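Local coordinates for protein putative acid phosphatase WZB (Escherichia coli, PDB 2WMY) that probably hydrolyses phosphotyrosine on proteins to tyrosine and phosphate, as a member of the low molecular weight protein tyrosine phosphatase family, at residues I19-I24 with Q135-A140; P120-M125 with D131-L136; I24-L29 with K37-G42; L84-E89 with K142-K147. The protein carries 1 engineered substitution. All coordinates share one frame; numbering follows the deposited sequence.

Contact 1: I19-I24 with Q135-A140; sequences ICRSPI and QLLEQA. With SO4 (sulfate ion), chain I.
Ile-24 and Leu-137 bring the two backbones closest, 7.4 Å between their CA atoms, where the start of helix 21-32 faces helix 127-147. Leu-137 does the reaching. Its CD1 lies 3.5 Å from Ile-24 CG2, and the two side chains cross at about a right angle. The same methyl sits 3.4 Å from Arg-21 O. The Arg-21 side chain leads away to the bound sulfate. A bend at its third torsion (chi3 -71°) turns the guanidinium toward the anion, which it meets with its edge, the sulfur in plane. NE gives a bond to sulfate O4 at 3.0 Å. NH2 gives one to O3 at 3.0 Å, almost straight at 175°. O4 also accepts from Arg-21 N at 2.9 Å. Sulfate O1 takes two backbone bonds, from Ile-19 N and Cys-20 N; Thr-16 N and Gly-17 N bond the sulfate as well. These backbone donors belong to the P-loop, Cys-15 to Arg-21, and the sulfate probably marks the phosphate site. Arg-21 NH1 forms a salt bridge with Glu-89. A methionine here would probably leave the sulfate without its two side-chain bonds and Glu-89 without its salt-bridge mate. Cys-15, the predicted nucleophile at the end of strand 10-15, touches Arg-21. Ile-24 also packs on Tyr-134 of helix 127-147 and on Ala-55 and Val-58 of helix 53-61.

Contact 2: P120-M125 with D131-L136; sequences PDPYRM and DSVYQL
Pro-122 and Val-133 mark the nearest approach of the backbones, with CA atoms 6.8 Å apart; an irregular loop runs past one side of helix 127-147. The loop makes a type II beta turn from Pro-122 to Met-125, closed by a bond from Met-125 N to Pro-122 O of 2.8 Å. Val-133 makes most of the contact from the helix. With CG1 anti to the backbone N (chi1 175°), both methyls are turned to the Pro-122 ring. Val-133 CG2 is 3.8 Å from Pro-122 CB, and Val-133 CG1 is 3.9 Å from Pro-122 CG. The two side chains cross at about a right angle. Val-133 CG2 also lies 3.7 Å from Pro-120 O. Nearer the surface, Leu-136 CD1 meets Pro-120 CD at 3.8 Å. Between the two prolines Asp-121 points away from the helix. Its OD1 accepts from Tyr-123 N at 2.9 Å, on the anti side and 35° out of the carboxylate plane. That is an Asx turn, and it probably limits the rotation of the carboxylate of the predicted proton donor. The sequence Asp-Pro-Tyr fits the acid loop of this family. The packing thus sets that loop against the C-terminal helix. Pro-122 and Val-133 both touch Arg-21 of helix 21-32, and Tyr-134, on another side of the helix, packs on Ile-24 and Leu-28 of helix 21-32 and Val-58 of helix 53-61.

Contact 3: I24-L29 with K37-G42; sequences IGERLL and KINSAG
The Glu-26 carboxylate receives Ser-40 OG from above its plane, 42° out of it, at 2.7 Å to OE1. Its other oxygen, OE2, offers the anti lone pair to Arg-27 NE at 2.7 Å, a salt bridge lying in the guanidinium plane. A water sits 2.7 Å from Glu-26 OE1 and 3.2 Å from Ser-40 N, from which it accepts. The glutamate chain is extended, with CG anti to the backbone N (chi1 161°), which carries the acid across to the strand. On the way Glu-26 and Ile-38 slide past each other in opposite directions, Ile-38 CG2 lying 3.7 Å from Glu-26 O. Ile-38 CD1 packs on Leu-29 CB at 3.8 Å. Ser-40 OG also bonds Asn-18 ND2, and the same nitrogen bonds Ser-22 OG. The chain Glu-26, Ser-40, Asn-18 leads from the helix to the P-loop, consistent with the Ser-Asn network described for this family. The segment axes approach to 7.6 Å and run antiparallel, at 174°, as expected inside a beta-alpha-beta crossover: strand 10-15, helix 21-32, strand 37-42. Strand 37-42 pairs with strand 10-15 through the backbones of Asn-39 and Ala-41, and Leu-29 and Ser-40 both touch Val-13 of that strand.

Contact 4: L84-E89 with K142-K147; sequences LLLVME and KRWAEK
Trp-144 lays its indole against Leu-86 and Leu-84 of strand 84-87, although the backbones stay well apart: the CA atoms of Leu-86 and Trp-144 are 9.9 Å from each other. The second segment begins at Lys-142, whose O accepts from Glu-146 N at 3.0 Å, a regular helical bond. Arg-143 turns to another partner: its NH1 bonds Trp-113 O. Next comes the indole of Trp-144. Both methyls of Leu-86 lie over one face of the ring. CD1 is a CH-pi donor to the five-membered ring, 3.9 Å from its centroid and only 8° off the normal. CD2 sits toward the rim, 3.5 Å from Trp-144 CZ2. Leu-86 has CG beside its backbone N (chi1 -67°), which sends the branch out to the ring. Leu-84 CD2 is a looser neighbour, 4.4 Å from Trp-144 CZ3. The indole is also held by its polar atom, since NE1 bonds Leu-109 O. An alanine in place of Trp-144 would probably open a gap over Leu-86 and leave Leu-109 O without this donor. After Glu-146, Lys-147 N bonds Arg-143 O at 3.2 Å. The Lys-147 side chain makes a cation-pi contact with Trp-113, which also meets the Trp-144 ring edge-to-face. Here Trp-144 packs the C-terminal helix on the parallel sheet, an alpha/beta layering that belongs to the Rossmann-like fold of the low molecular weight phosphatases.

Overall arrangement
Contacts 3 and 4 reach one parallel sheet; contacts 1, 2 and 4 use helix 127-147. Contacts 1 and 3 share helix 21-32 and lie about 9 Å apart between centres. The centre of contact 2 is about 8 Å from that of contact 1 but about 17 Å from that of contact 4. Contacts 3 and 4 reach different strands of the sheet, with centres about 10 Å apart. Along the chain contact 3 closes first; contacts 1, 2 and 4 all wait for the C-terminal helix. Arg-21 of contact 1 and Glu-89 of contact 4 form a salt bridge. The last helix thus packs on the sheet, the start of helix 21-32 after the P-loop, and the predicted acid loop.

Contact 1: I19-I24 with Q135-A140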
loop_
_atom_site.group_PDB
_atom_site.type_symbol
_atom_site.label_atom_id
_atom_site.label_comp_id
_atom_site.label_asym_id
_atom_site.label_seq_id
_atom_site.Cartn_x
_atom_site.Cartn_y
_atom_site.Cartn_z
ATOM N N ILE A 19 -6.416 3.719 4.693
ATOM C CA ILE A 19 -6.550 5.172 4.850
ATOM C C ILE A 19 -5.215 5.875 5.137
ATOM O O ILE A 19 -5.122 7.090 5.022
ATOM C CB ILE A 19 -7.574 5.548 5.941
ATOM C CG1 ILE A 19 -7.102 5.079 7.315
ATOM C CG2 ILE A 19 -8.942 4.970 5.624
ATOM C CD1 ILE A 19 -8.045 5.482 8.436
ATOM N N CYS A 20 -4.181 5.113 5.494
ATOM C CA CYS A 20 -2.848 5.691 5.677
ATOM C C CYS A 20 -1.802 5.166 4.685
ATOM O O CYS A 20 -1.441 5.864 3.746
ATOM C CB CYS A 20 -2.353 5.476 7.107
ATOM S SG CYS A 20 -3.389 6.209 8.385
ATOM N N ARG A 21 -1.334 3.934 4.892
ATOM C CA ARG A 21 -0.204 3.393 4.123
ATOM C C ARG A 21 -0.489 3.065 2.660
ATOM O O ARG A 21 0.210 3.558 1.777
ATOM C CB ARG A 21 0.404 2.166 4.817
ATOM C CG ARG A 21 1.094 2.507 6.131
ATOM C CD ARG A 21 1.345 1.268 6.962
ATOM N NE ARG A 21 0.103 0.730 7.510
ATOM C CZ ARG A 21 0.046 -0.347 8.279
ATOM N NH1 ARG A 21 1.163 -0.981 8.585
ATOM N NH2 ARG A 21 -1.120 -0.777 8.757
ATOM N N SER A 22 -1.479 2.215 2.390
ATOM C CA SER A 22 -1.700 1.823 0.993
ATOM C C SER A 22 -2.074 2.996 0.069
ATOM O O SER A 22 -1.595 3.068 -1.067
ATOM C CB SER A 22 -2.632 0.602 0.838
ATOM O OG SER A 22 -3.922 0.790 1.393
ATOM N N PRO A 23 -2.884 3.947 0.553
ATOM C CA PRO A 23 -3.185 5.052 -0.367
ATOM C C PRO A 23 -1.910 5.789 -0.767
ATOM O O PRO A 23 -1.786 6.278 -1.885
ATOM C CB PRO A 23 -4.087 5.979 0.455
ATOM C CG PRO A 23 -4.509 5.197 1.645
ATOM C CD PRO A 23 -3.469 4.153 1.889
ATOM N N ILE A 24 -0.970 5.879 0.163
ATOM C CA ILE A 24 0.297 6.538 -0.113
ATOM C C ILE A 24 1.178 5.671 -1.020
ATOM O O ILE A 24 1.753 6.157 -1.988
ATOM C CB ILE A 24 1.016 6.899 1.195
ATOM C CG1 ILE A 24 0.288 8.069 1.867
ATOM C CG2 ILE A 24 2.472 7.236 0.927
ATOM C CD1 ILE A 24 0.832 8.427 3.251
ATOM N N GLN A 135 8.687 8.211 4.259
ATOM C CA GLN A 135 10.010 7.971 3.698
ATOM C C GLN A 135 10.218 6.492 3.379
ATOM O O GLN A 135 10.744 6.147 2.329
ATOM C CB GLN A 135 11.116 8.475 4.628
ATOM C CG GLN A 135 12.512 8.163 4.089
ATOM C CD GLN A 135 13.622 8.572 5.034
ATOM O OE1 GLN A 135 13.657 9.704 5.519
ATOM N NE2 GLN A 135 14.536 7.652 5.303
ATOM N N LEU A 136 9.797 5.621 4.287
ATOM C CA LEU A 136 9.911 4.187 4.061
ATOM C C LEU A 136 9.116 3.745 2.834
ATOM O O LEU A 136 9.600 2.960 2.026
ATOM C CB LEU A 136 9.452 3.417 5.291
ATOM C CG LEU A 136 10.373 3.414 6.511
ATOM C CD1 LEU A 136 9.653 2.766 7.685
ATOM C CD2 LEU A 136 11.708 2.702 6.219
ATOM N N LEU A 137 7.888 4.243 2.705
ATOM C CA LEU A 137 7.054 3.909 1.555
ATOM C C LEU A 137 7.686 4.410 0.265
ATOM O O LEU A 137 7.611 3.761 -0.782
ATOM C CB LEU A 137 5.648 4.495 1.720
ATOM C CG LEU A 137 4.711 3.687 2.626
ATOM C CD1 LEU A 137 3.368 4.373 2.762
ATOM C CD2 LEU A 137 4.523 2.277 2.086
ATOM N N GLU A 138 8.323 5.571 0.349
ATOM C CA GLU A 138 8.910 6.191 -0.824
ATOM C C GLU A 138 10.124 5.404 -1.287
ATOM O O GLU A 138 10.272 5.126 -2.476
ATOM C CB GLU A 138 9.282 7.654 -0.539
ATOM C CG GLU A 138 9.955 8.351 -1.705
ATOM C CD GLU A 138 9.981 9.860 -1.549
ATOM O OE1 GLU A 138 10.326 10.351 -0.451
ATOM O OE2 GLU A 138 9.658 10.555 -2.533
ATOM N N GLN A 139 10.987 5.050 -0.339
ATOM C CA GLN A 139 12.184 4.270 -0.633
ATOM C C GLN A 139 11.808 2.872 -1.140
ATOM O O GLN A 139 12.393 2.371 -2.092
ATOM C CB GLN A 139 13.082 4.172 0.612
ATOM C CG GLN A 139 14.362 3.392 0.408
ATOM C CD GLN A 139 15.260 3.393 1.638
ATOM O OE1 GLN A 139 14.830 3.049 2.738
ATOM N NE2 GLN A 139 16.516 3.777 1.447
ATOM N N ALA A 140 10.821 2.253 -0.503
ATOM C CA ALA A 140 10.349 0.935 -0.927
ATOM C C ALA A 140 9.767 0.979 -2.342
ATOM O O ALA A 140 9.979 0.057 -3.146
ATOM C CB ALA A 140 9.320 0.407 0.054
HETATM S S SO4 I . -3.578 2.162 7.739
HETATM O O1 SO4 I . -4.584 2.610 6.766
HETATM O O2 SO4 I . -3.833 2.821 9.024
HETATM O O3 SO4 I . -3.611 0.705 7.939
HETATM O O4 SO4 I . -2.253 2.515 7.219
#

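Contact 2: P120-M125 with D131-L136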
loop_
_atom_site.group_PDB
_atom_site.type_symbol
_atom_site.label_atom_id
_atom_site.label_comp_id
_atom_site.label_asym_id
_atom_site.label_seq_id
_atom_site.Cartn_x
_atom_site.Cartn_y
_atom_site.Cartn_z
ATOM N N PRO A 120 5.668 0.036 9.353
ATOM C CA PRO A 120 4.905 0.101 10.604
ATOM C C PRO A 120 3.616 0.887 10.416
ATOM O O PRO A 120 3.501 1.646 9.456
ATOM C CB PRO A 120 5.846 0.856 11.561
ATOM C CG PRO A 120 7.190 0.816 10.906
ATOM C CD PRO A 120 6.925 0.792 9.439
ATOM N N ASP A 121 2.671 0.693 11.330
ATOM C CA ASP A 121 1.360 1.341 11.290
ATOM C C ASP A 121 1.444 2.720 11.947
ATOM O O ASP A 121 1.764 2.811 13.127
ATOM C CB ASP A 121 0.369 0.467 12.060
ATOM C CG ASP A 121 -1.058 0.994 12.015
ATOM O OD1 ASP A 121 -1.281 2.114 11.520
ATOM O OD2 ASP A 121 -1.958 0.275 12.494
ATOM N N PRO A 122 1.164 3.790 11.180
ATOM C CA PRO A 122 1.245 5.171 11.658
ATOM C C PRO A 122 -0.086 5.678 12.198
ATOM O O PRO A 122 -0.119 6.764 12.774
ATOM C CB PRO A 122 1.570 5.966 10.382
ATOM C CG PRO A 122 1.147 5.093 9.235
ATOM C CD PRO A 122 0.730 3.743 9.774
ATOM N N TYR A 123 -1.161 4.923 11.995
ATOM C CA TYR A 123 -2.504 5.410 12.314
ATOM C C TYR A 123 -2.555 5.906 13.750
ATOM O O TYR A 123 -2.120 5.202 14.666
ATOM C CB TYR A 123 -3.548 4.312 12.081
ATOM C CG TYR A 123 -4.994 4.780 12.170
ATOM C CD1 TYR A 123 -5.410 5.955 11.552
ATOM C CD2 TYR A 123 -5.948 4.024 12.851
ATOM C CE1 TYR A 123 -6.745 6.375 11.625
ATOM C CE2 TYR A 123 -7.277 4.428 12.929
ATOM C CZ TYR A 123 -7.665 5.605 12.318
ATOM O OH TYR A 123 -8.976 5.999 12.398
ATOM N N ARG A 124 -3.067 7.125 13.930
ATOM C CA ARG A 124 -3.222 7.743 15.251
ATOM C C ARG A 124 -1.916 8.281 15.854
ATOM O O ARG A 124 -1.917 8.833 16.954
ATOM C CB ARG A 124 -3.886 6.778 16.236
ATOM C CG ARG A 124 -5.241 6.266 15.779
ATOM C CD ARG A 124 -5.739 5.162 16.685
ATOM N NE ARG A 124 -7.159 4.883 16.472
ATOM C CZ ARG A 124 -7.849 3.960 17.138
ATOM N NH1 ARG A 124 -7.250 3.199 18.053
ATOM N NH2 ARG A 124 -9.143 3.788 16.888
ATOM N N MET A 125 -0.807 8.127 15.144
ATOM C CA MET A 125 0.473 8.576 15.680
ATOM C C MET A 125 0.760 10.031 15.298
ATOM O O MET A 125 -0.032 10.673 14.602
ATOM C CB MET A 125 1.610 7.648 15.242
ATOM C CG MET A 125 1.465 6.222 15.771
ATOM S SD MET A 125 2.803 5.110 15.258
ATOM C CE MET A 125 4.143 5.680 16.308
ATOM N N ASP A 131 6.028 11.176 8.871
ATOM C CA ASP A 131 7.201 11.519 8.073
ATOM C C ASP A 131 8.030 10.266 7.835
ATOM O O ASP A 131 8.493 10.002 6.726
ATOM C CB ASP A 131 8.059 12.547 8.807
ATOM C CG ASP A 131 7.421 13.915 8.845
ATOM O OD1 ASP A 131 6.873 14.336 7.806
ATOM O OD2 ASP A 131 7.472 14.573 9.909
ATOM N N SER A 132 8.200 9.496 8.905
ATOM C CA SER A 132 9.020 8.302 8.883
ATOM C C SER A 132 8.399 7.232 7.981
ATOM O O SER A 132 9.058 6.704 7.094
ATOM C CB SER A 132 9.224 7.790 10.313
ATOM O OG SER A 132 9.835 6.517 10.322
ATOM N N VAL A 133 7.121 6.937 8.183
ATOM C CA VAL A 133 6.430 5.982 7.321
ATOM C C VAL A 133 6.419 6.421 5.851
ATOM O O VAL A 133 6.617 5.599 4.955
ATOM C CB VAL A 133 4.999 5.694 7.816
ATOM C CG1 VAL A 133 4.259 4.796 6.829
ATOM C CG2 VAL A 133 5.049 5.043 9.188
ATOM N N TYR A 134 6.205 7.712 5.603
ATOM C CA TYR A 134 6.258 8.223 4.235
ATOM C C TYR A 134 7.594 7.917 3.559
ATOM O O TYR A 134 7.635 7.445 2.414
ATOM C CB TYR A 134 6.009 9.734 4.176
ATOM C CG TYR A 134 5.940 10.231 2.749
ATOM C CD1 TYR A 134 4.734 10.241 2.058
ATOM C CD2 TYR A 134 7.084 10.639 2.073
ATOM C CE1 TYR A 134 4.658 10.681 0.742
ATOM C CE2 TYR A 134 7.020 11.078 0.761
ATOM C CZ TYR A 134 5.800 11.095 0.100
ATOM O OH TYR A 134 5.718 11.524 -1.206
ATOM N N GLN A 135 8.687 8.211 4.259
ATOM C CA GLN A 135 10.010 7.971 3.698
ATOM C C GLN A 135 10.218 6.492 3.379
ATOM O O GLN A 135 10.744 6.147 2.329
ATOM C CB GLN A 135 11.116 8.475 4.628
ATOM C CG GLN A 135 12.512 8.163 4.089
ATOM C CD GLN A 135 13.622 8.572 5.034
ATOM O OE1 GLN A 135 13.657 9.704 5.519
ATOM N NE2 GLN A 135 14.536 7.652 5.303
ATOM N N LEU A 136 9.797 5.621 4.287
ATOM C CA LEU A 136 9.911 4.187 4.061
ATOM C C LEU A 136 9.116 3.745 2.834
ATOM O O LEU A 136 9.600 2.960 2.026
ATOM C CB LEU A 136 9.452 3.417 5.291
ATOM C CG LEU A 136 10.373 3.414 6.511
ATOM C CD1 LEU A 136 9.653 2.766 7.685
ATOM C CD2 LEU A 136 11.708 2.702 6.219
#

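Contact 3: I24-L29 with K37-G42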
loop_
_atom_site.group_PDB
_atom_site.type_symbol
_atom_site.label_atom_id
_atom_site.label_comp_id
_atom_site.label_asym_id
_atom_site.label_seq_id
_atom_site.Cartn_x
_atom_site.Cartn_y
_atom_site.Cartn_z
ATOM N N ILE A 24 -0.970 5.879 0.163
ATOM C CA ILE A 24 0.297 6.538 -0.113
ATOM C C ILE A 24 1.178 5.671 -1.020
ATOM O O ILE A 24 1.753 6.157 -1.988
ATOM C CB ILE A 24 1.016 6.899 1.195
ATOM C CG1 ILE A 24 0.288 8.069 1.867
ATOM C CG2 ILE A 24 2.472 7.236 0.927
ATOM C CD1 ILE A 24 0.832 8.427 3.251
ATOM N N GLY A 25 1.249 4.379 -0.719
ATOM C CA GLY A 25 1.988 3.440 -1.548
ATOM C C GLY A 25 1.432 3.386 -2.959
ATOM O O GLY A 25 2.187 3.367 -3.928
ATOM N N GLU A 26 0.106 3.371 -3.073
ATOM C CA GLU A 26 -0.557 3.359 -4.375
ATOM C C GLU A 26 -0.143 4.549 -5.224
ATOM O O GLU A 26 0.237 4.388 -6.385
ATOM C CB GLU A 26 -2.073 3.356 -4.195
ATOM C CG GLU A 26 -2.874 3.778 -5.409
ATOM C CD GLU A 26 -4.344 4.038 -5.063
ATOM O OE1 GLU A 26 -5.036 3.093 -4.617
ATOM O OE2 GLU A 26 -4.805 5.189 -5.225
ATOM N N ARG A 27 -0.218 5.744 -4.642
ATOM C CA ARG A 27 0.023 6.972 -5.397
ATOM C C ARG A 27 1.501 7.131 -5.759
ATOM O O ARG A 27 1.834 7.635 -6.834
ATOM C CB ARG A 27 -0.495 8.202 -4.630
ATOM C CG ARG A 27 -1.997 8.182 -4.350
ATOM C CD ARG A 27 -2.818 8.213 -5.631
ATOM N NE ARG A 27 -4.216 7.867 -5.383
ATOM C CZ ARG A 27 -5.218 8.745 -5.362
ATOM N NH1 ARG A 27 -4.986 10.031 -5.591
ATOM N NH2 ARG A 27 -6.457 8.336 -5.113
ATOM N N LEU A 28 2.382 6.704 -4.859
ATOM C CA LEU A 28 3.811 6.711 -5.150
ATOM C C LEU A 28 4.103 5.814 -6.357
ATOM O O LEU A 28 4.791 6.223 -7.301
ATOM C CB LEU A 28 4.620 6.269 -3.919
ATOM C CG LEU A 28 4.686 7.265 -2.748
ATOM C CD1 LEU A 28 5.252 6.604 -1.489
ATOM C CD2 LEU A 28 5.501 8.505 -3.126
ATOM N N LEU A 29 3.565 4.599 -6.341
ATOM C CA LEU A 29 3.819 3.658 -7.430
ATOM C C LEU A 29 3.240 4.131 -8.762
ATOM O O LEU A 29 3.859 3.926 -9.806
ATOM C CB LEU A 29 3.311 2.253 -7.087
ATOM C CG LEU A 29 4.137 1.455 -6.074
ATOM C CD1 LEU A 29 3.422 0.169 -5.681
ATOM C CD2 LEU A 29 5.511 1.159 -6.631
ATOM N N LYS A 37 -2.124 -0.621 -13.928
ATOM C CA LYS A 37 -3.298 -0.504 -13.068
ATOM C C LYS A 37 -2.893 -0.710 -11.609
ATOM O O LYS A 37 -2.574 -1.829 -11.194
ATOM C CB LYS A 37 -4.373 -1.519 -13.463
ATOM C CG LYS A 37 -5.683 -1.357 -12.699
ATOM C CD LYS A 37 -6.727 -2.395 -13.117
ATOM C CE LYS A 37 -6.265 -3.811 -12.797
ATOM N NZ LYS A 37 -7.395 -4.780 -12.828
ATOM N N ILE A 38 -2.892 0.370 -10.836
ATOM C CA ILE A 38 -2.447 0.304 -9.443
ATOM C C ILE A 38 -3.517 0.796 -8.483
ATOM O O ILE A 38 -3.907 1.962 -8.521
ATOM C CB ILE A 38 -1.142 1.085 -9.229
ATOM C CG1 ILE A 38 -0.033 0.482 -10.096
ATOM C CG2 ILE A 38 -0.733 1.058 -7.762
ATOM C CD1 ILE A 38 1.262 1.239 -10.060
ATOM N N ASN A 39 -3.995 -0.109 -7.630
ATOM C CA ASN A 39 -5.011 0.224 -6.636
ATOM C C ASN A 39 -4.663 -0.311 -5.250
ATOM O O ASN A 39 -3.600 -0.894 -5.055
ATOM C CB ASN A 39 -6.386 -0.263 -7.097
ATOM C CG ASN A 39 -6.938 0.574 -8.244
ATOM O OD1 ASN A 39 -7.174 1.774 -8.089
ATOM N ND2 ASN A 39 -7.134 -0.052 -9.404
ATOM N N SER A 40 -5.555 -0.106 -4.288
ATOM C CA SER A 40 -5.239 -0.395 -2.900
ATOM C C SER A 40 -6.470 -0.793 -2.102
ATOM O O SER A 40 -7.590 -0.424 -2.447
ATOM C CB SER A 40 -4.592 0.827 -2.250
ATOM O OG SER A 40 -5.504 1.908 -2.215
ATOM N N ALA A 41 -6.250 -1.534 -1.023
ATOM C CA ALA A 41 -7.345 -1.987 -0.161
ATOM C C ALA A 41 -6.804 -2.388 1.207
ATOM O O ALA A 41 -5.592 -2.411 1.427
ATOM C CB ALA A 41 -8.089 -3.146 -0.801
ATOM N N GLY A 42 -7.703 -2.698 2.132
ATOM C CA GLY A 42 -7.299 -2.958 3.497
ATOM C C GLY A 42 -7.982 -4.153 4.117
ATOM O O GLY A 42 -9.185 -4.362 3.940
HETATM O O HOH W 1 -7.522 2.296 -5.083
#

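Contact 4: L84-E89 with K142-K147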
loop_
_atom_site.group_PDB
_atom_site.type_symbol
_atom_site.label_atom_id
_atom_site.label_comp_id
_atom_site.label_asym_id
_atom_site.label_seq_id
_atom_site.Cartn_x
_atom_site.Cartn_y
_atom_site.Cartn_z
ATOM N N LEU A 84 -0.141 -8.852 -8.761
ATOM C CA LEU A 84 0.797 -8.731 -7.656
ATOM C C LEU A 84 0.178 -7.956 -6.486
ATOM O O LEU A 84 -0.369 -6.865 -6.666
ATOM C CB LEU A 84 2.071 -8.026 -8.136
ATOM C CG LEU A 84 3.132 -7.699 -7.086
ATOM C CD1 LEU A 84 3.839 -8.976 -6.632
ATOM C CD2 LEU A 84 4.132 -6.708 -7.639
ATOM N N LEU A 85 0.271 -8.535 -5.290
ATOM C CA LEU A 85 -0.187 -7.893 -4.068
ATOM C C LEU A 85 1.025 -7.479 -3.243
ATOM O O LEU A 85 1.960 -8.262 -3.057
ATOM C CB LEU A 85 -1.053 -8.854 -3.237
ATOM C CG LEU A 85 -2.512 -9.130 -3.616
ATOM C CD1 LEU A 85 -2.659 -9.511 -5.067
ATOM C CD2 LEU A 85 -3.086 -10.222 -2.715
ATOM N N LEU A 86 1.001 -6.252 -2.739
ATOM C CA LEU A 86 2.061 -5.765 -1.874
ATOM C C LEU A 86 1.465 -5.364 -0.534
ATOM O O LEU A 86 0.648 -4.443 -0.465
ATOM C CB LEU A 86 2.794 -4.588 -2.532
ATOM C CG LEU A 86 3.594 -4.971 -3.783
ATOM C CD1 LEU A 86 4.289 -3.767 -4.380
ATOM C CD2 LEU A 86 4.610 -6.066 -3.453
ATOM N N VAL A 87 1.861 -6.066 0.524
ATOM C CA VAL A 87 1.290 -5.821 1.845
ATOM C C VAL A 87 2.307 -5.178 2.779
ATOM O O VAL A 87 3.511 -5.335 2.601
ATOM C CB VAL A 87 0.712 -7.088 2.497
ATOM C CG1 VAL A 87 -0.244 -7.794 1.550
ATOM C CG2 VAL A 87 1.827 -8.023 2.936
ATOM N N MET A 88 1.806 -4.452 3.774
ATOM C CA MET A 88 2.656 -3.614 4.603
ATOM C C MET A 88 3.362 -4.421 5.686
ATOM O O MET A 88 4.538 -4.202 5.963
ATOM C CB MET A 88 1.832 -2.475 5.213
ATOM C CG MET A 88 1.221 -1.533 4.177
ATOM S SD MET A 88 2.513 -0.725 3.206
ATOM C CE MET A 88 1.582 -0.160 1.776
ATOM N N GLU A 89 2.647 -5.373 6.273
ATOM C CA GLU A 89 3.146 -6.070 7.450
ATOM C C GLU A 89 3.238 -7.583 7.292
ATOM O O GLU A 89 2.466 -8.193 6.553
ATOM C CB GLU A 89 2.265 -5.744 8.657
ATOM C CG GLU A 89 2.147 -4.266 8.959
ATOM C CD GLU A 89 1.310 -4.003 10.189
ATOM O OE1 GLU A 89 1.422 -4.802 11.137
ATOM O OE2 GLU A 89 0.550 -3.004 10.210
ATOM N N LYS A 142 10.470 3.224 -4.840
ATOM C CA LYS A 142 11.515 3.411 -5.842
ATOM C C LYS A 142 12.145 2.069 -6.190
ATOM O O LYS A 142 12.381 1.769 -7.353
ATOM C CB LYS A 142 12.585 4.400 -5.356
ATOM C CG LYS A 142 12.108 5.848 -5.282
ATOM C CD LYS A 142 13.133 6.748 -4.590
ATOM C CE LYS A 142 12.578 8.149 -4.359
ATOM N NZ LYS A 142 13.426 8.971 -3.439
ATOM N N ARG A 143 12.403 1.255 -5.178
ATOM C CA ARG A 143 13.046 -0.034 -5.411
ATOM C C ARG A 143 12.126 -1.043 -6.097
ATOM O O ARG A 143 12.578 -1.800 -6.950
ATOM C CB ARG A 143 13.629 -0.591 -4.115
ATOM C CG ARG A 143 14.633 0.358 -3.482
ATOM C CD ARG A 143 15.288 -0.223 -2.240
ATOM N NE ARG A 143 16.333 0.670 -1.744
ATOM C CZ ARG A 143 17.170 0.374 -0.757
ATOM N NH1 ARG A 143 17.099 -0.802 -0.147
ATOM N NH2 ARG A 143 18.086 1.255 -0.385
ATOM N N TRP A 144 10.840 -1.044 -5.747
ATOM C CA TRP A 144 9.890 -1.896 -6.463
ATOM C C TRP A 144 9.793 -1.477 -7.924
ATOM O O TRP A 144 9.642 -2.316 -8.803
ATOM C CB TRP A 144 8.504 -1.911 -5.801
ATOM C CG TRP A 144 8.285 -3.109 -4.910
ATOM C CD1 TRP A 144 8.053 -3.104 -3.568
ATOM C CD2 TRP A 144 8.294 -4.488 -5.310
ATOM N NE1 TRP A 144 7.912 -4.394 -3.105
ATOM C CE2 TRP A 144 8.052 -5.261 -4.157
ATOM C CE3 TRP A 144 8.487 -5.142 -6.532
ATOM C CZ2 TRP A 144 7.999 -6.657 -4.187
ATOM C CZ3 TRP A 144 8.427 -6.533 -6.560
ATOM C CH2 TRP A 144 8.190 -7.272 -5.395
ATOM N N ALA A 145 9.909 -0.180 -8.183
ATOM C CA ALA A 145 9.822 0.323 -9.549
ATOM C C ALA A 145 11.057 -0.071 -10.350
ATOM O O ALA A 145 10.960 -0.375 -11.537
ATOM C CB ALA A 145 9.639 1.825 -9.559
ATOM N N GLU A 146 12.215 -0.070 -9.696
ATOM C CA GLU A 146 13.451 -0.483 -10.347
ATOM C C GLU A 146 13.326 -1.927 -10.824
ATOM O O GLU A 146 13.815 -2.283 -11.892
ATOM C CB GLU A 146 14.640 -0.331 -9.394
ATOM C CG GLU A 146 15.023 1.113 -9.104
ATOM C CD GLU A 146 15.921 1.256 -7.880
ATOM O OE1 GLU A 146 16.391 2.388 -7.613
ATOM O OE2 GLU A 146 16.153 0.240 -7.183
ATOM N N LYS A 147 12.646 -2.746 -10.031
ATOM C CA LYS A 147 12.480 -4.161 -10.335
ATOM C C LYS A 147 11.496 -4.406 -11.475
ATOM O O LYS A 147 11.751 -5.217 -12.364
ATOM C CB LYS A 147 12.026 -4.918 -9.088
ATOM C CG LYS A 147 13.110 -5.079 -8.049
ATOM C CD LYS A 147 14.191 -6.016 -8.544
ATOM C CE LYS A 147 15.361 -6.074 -7.578
ATOM N NZ LYS A 147 16.404 -7.033 -8.041
#